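Local coordinates for PA14 domain-containing protein (Clostridium clariflavum, PDB 6QDI) that probably senses plant-biomass polysaccharides outside the cell through calcium-binding tandem PA14 domains, as the sugar-binding part of a membrane-bound RsgI-type anti-sigma factor, at residues L157-F162 and P170-I175. Residues are numbered along the deposited sequence; the frame is centred on the assembly and turned at random.
Sequences LFYEYF and PKEKGI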
loop_
_atom_site.group_PDB
_atom_site.type_symbol
_atom_site.label_atom_id
_atom_site.label_comp_id
_atom_site.label_asym_id
_atom_site.label_seq_id
_atom_site.Cartn_x
_atom_site.Cartn_y
_atom_site.Cartn_z
ATOM N N LEU A 157 14.072 -4.123 -9.429
ATOM C CA LEU A 157 14.134 -5.233 -10.360
ATOM C C LEU A 157 13.441 -4.882 -11.658
ATOM O O LEU A 157 12.481 -4.109 -11.688
ATOM C CB LEU A 157 13.492 -6.518 -9.782
ATOM C CG LEU A 157 14.219 -7.130 -8.582
ATOM C CD1 LEU A 157 13.429 -8.312 -8.049
ATOM C CD2 LEU A 157 15.647 -7.536 -8.878
ATOM N N PHE A 158 13.900 -5.508 -12.754
ATOM C CA PHE A 158 13.191 -5.374 -14.022
ATOM C C PHE A 158 11.865 -6.132 -13.965
ATOM O O PHE A 158 11.813 -7.235 -13.445
ATOM C CB PHE A 158 14.066 -5.992 -15.097
ATOM C CG PHE A 158 13.691 -5.589 -16.443
ATOM C CD1 PHE A 158 14.037 -4.289 -16.902
ATOM C CD2 PHE A 158 12.889 -6.367 -17.235
ATOM C CE1 PHE A 158 13.629 -3.857 -18.149
ATOM C CE2 PHE A 158 12.495 -5.955 -18.498
ATOM C CZ PHE A 158 12.880 -4.701 -18.948
ATOM N N TYR A 159 10.801 -5.515 -14.490
ATOM C CA TYR A 159 9.517 -6.195 -14.584
ATOM C C TYR A 159 9.034 -6.341 -15.999
ATOM O O TYR A 159 9.347 -5.527 -16.877
ATOM C CB TYR A 159 8.435 -5.444 -13.807
ATOM C CG TYR A 159 7.861 -4.143 -14.355
ATOM C CD1 TYR A 159 6.941 -4.129 -15.396
ATOM C CD2 TYR A 159 8.220 -2.932 -13.788
ATOM C CE1 TYR A 159 6.378 -2.942 -15.816
ATOM C CE2 TYR A 159 7.650 -1.740 -14.195
ATOM C CZ TYR A 159 6.738 -1.735 -15.239
ATOM O OH TYR A 159 6.168 -0.556 -15.599
ATOM N N GLU A 160 8.233 -7.392 -16.189
ATOM C CA GLU A 160 7.478 -7.619 -17.424
ATOM C C GLU A 160 6.069 -7.986 -16.950
ATOM O O GLU A 160 5.899 -8.941 -16.178
ATOM C CB GLU A 160 8.088 -8.765 -18.243
ATOM C CG GLU A 160 9.480 -8.479 -18.738
ATOM C CD GLU A 160 10.189 -9.760 -19.146
ATOM O OE1 GLU A 160 10.817 -10.401 -18.292
ATOM O OE2 GLU A 160 10.018 -10.162 -20.313
ATOM N N TYR A 161 5.062 -7.205 -17.398
ATOM C CA TYR A 161 3.653 -7.450 -17.049
ATOM C C TYR A 161 2.941 -8.079 -18.241
ATOM O O TYR A 161 3.051 -7.576 -19.353
ATOM C CB TYR A 161 2.957 -6.162 -16.656
ATOM C CG TYR A 161 3.482 -5.421 -15.431
ATOM C CD1 TYR A 161 4.236 -6.041 -14.447
ATOM C CD2 TYR A 161 3.185 -4.089 -15.231
ATOM C CE1 TYR A 161 4.697 -5.370 -13.323
ATOM C CE2 TYR A 161 3.631 -3.399 -14.126
ATOM C CZ TYR A 161 4.402 -4.024 -13.158
ATOM O OH TYR A 161 4.818 -3.302 -12.088
ATOM N N PHE A 162 2.231 -9.169 -17.948
ATOM C CA PHE A 162 1.547 -10.001 -18.945
ATOM C C PHE A 162 0.050 -9.997 -18.734
ATOM O O PHE A 162 -0.445 -10.067 -17.593
ATOM C CB PHE A 162 2.052 -11.435 -18.806
ATOM C CG PHE A 162 3.534 -11.577 -19.126
ATOM C CD1 PHE A 162 3.964 -11.730 -20.443
ATOM C CD2 PHE A 162 4.474 -11.584 -18.115
ATOM C CE1 PHE A 162 5.317 -11.880 -20.744
ATOM C CE2 PHE A 162 5.823 -11.751 -18.407
ATOM C CZ PHE A 162 6.240 -11.889 -19.717
ATOM N N PRO A 170 2.577 -10.031 -23.348
ATOM C CA PRO A 170 3.230 -8.943 -22.622
ATOM C C PRO A 170 2.649 -7.578 -23.021
ATOM O O PRO A 170 2.402 -7.313 -24.193
ATOM C CB PRO A 170 4.691 -9.021 -23.099
ATOM C CG PRO A 170 4.603 -9.694 -24.448
ATOM C CD PRO A 170 3.520 -10.704 -24.273
ATOM N N LYS A 171 2.508 -6.699 -22.039
ATOM C CA LYS A 171 1.975 -5.328 -22.278
ATOM C C LYS A 171 2.873 -4.212 -21.760
ATOM O O LYS A 171 2.719 -3.085 -22.192
ATOM C CB LYS A 171 0.583 -5.165 -21.687
ATOM C CG LYS A 171 -0.501 -6.062 -22.280
ATOM C CD LYS A 171 -0.787 -5.758 -23.766
ATOM C CE LYS A 171 -1.778 -6.727 -24.346
ATOM N NZ LYS A 171 -2.167 -6.344 -25.715
ATOM N N GLU A 172 3.815 -4.489 -20.862
ATOM C CA GLU A 172 4.596 -3.408 -20.300
ATOM C C GLU A 172 5.868 -3.981 -19.688
ATOM O O GLU A 172 5.855 -5.129 -19.192
ATOM C CB GLU A 172 3.789 -2.701 -19.221
ATOM C CG GLU A 172 4.302 -1.330 -18.800
ATOM C CD GLU A 172 3.384 -0.678 -17.795
ATOM O OE1 GLU A 172 2.272 -0.363 -18.191
ATOM O OE2 GLU A 172 3.737 -0.558 -16.597
ATOM N N LYS A 173 6.914 -3.159 -19.648
ATOM C CA LYS A 173 8.137 -3.495 -18.952
ATOM C C LYS A 173 8.664 -2.258 -18.290
ATOM O O LYS A 173 8.299 -1.139 -18.667
ATOM C CB LYS A 173 9.172 -4.113 -19.886
ATOM C CG LYS A 173 9.622 -3.266 -21.049
ATOM C CD LYS A 173 10.497 -4.054 -22.021
ATOM C CE LYS A 173 11.062 -3.139 -23.102
ATOM N NZ LYS A 173 10.001 -2.608 -23.996
ATOM N N GLY A 174 9.558 -2.445 -17.329
ATOM C CA GLY A 174 10.081 -1.322 -16.574
ATOM C C GLY A 174 10.865 -1.790 -15.384
ATOM O O GLY A 174 11.351 -2.923 -15.366
ATOM N N ILE A 175 11.001 -0.923 -14.382
ATOM C CA ILE A 175 11.664 -1.218 -13.118
ATOM C C ILE A 175 10.679 -0.998 -11.968
ATOM O O ILE A 175 10.016 0.041 -11.904
ATOM C CB ILE A 175 12.942 -0.373 -12.939
ATOM C CG1 ILE A 175 13.981 -0.802 -13.978
ATOM C CG2 ILE A 175 13.480 -0.554 -11.499
ATOM C CD1 ILE A 175 15.197 0.076 -14.051
#
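Y159 pairs with G174 across an antiparallel beta hairpin in the second PA14 domain of the chain, a worked example of how a glycine lets an aromatic side chain lie flat across the neighbouring strand. The two strands run 167° apart and belong to one sheet of the domain, with strand 198-207 on the other side of 157-162.

Backbone hydrogen bonds tie the pair together. Y159 N donates to G174 O at 2.8 Å, and G174 N returns a longer, more bent bond to Y159 O. Near the turn the pairing slips by one residue: Y161 N binds E172 O while Y161 O accepts K171 N, so that two residues, K171 and E172, stand opposite the single Y161 in a classic beta bulge.

Aromatic packing follows from the torsion of Y159, whose CG is flanked by both N and C of its own backbone (chi1 74°). The ring is thereby laid over the opposite strand. G174 has no CB on this face, so G174 N and K173 C approach to 3.4 Å above the ring plane, and G174 CA makes a CH-pi contact 3.7 Å from the ring centroid. Y161 CZ meets the other face of the Y159 ring, which is thus held between strand backbone and a second tyrosine. On the sheet face that carries F158, K173, F162 and P170, the F158 ring takes G174 O over one face and runs alongside K173, while F162 CE1 touches P170 CB at 3.8 Å.

Polar side chains add a further link beside the Y159 ring. E172 reaches it with CG anti to the backbone N (chi1 -164°), and its OE1 is held by S189 and S191. The Y161 hydroxyl bonds to D176 and to R40 of the first PA14 domain. Y159 OH donates at 2.6 Å to E172 OE2, which accepts on its anti lone pair, the one away from OE1.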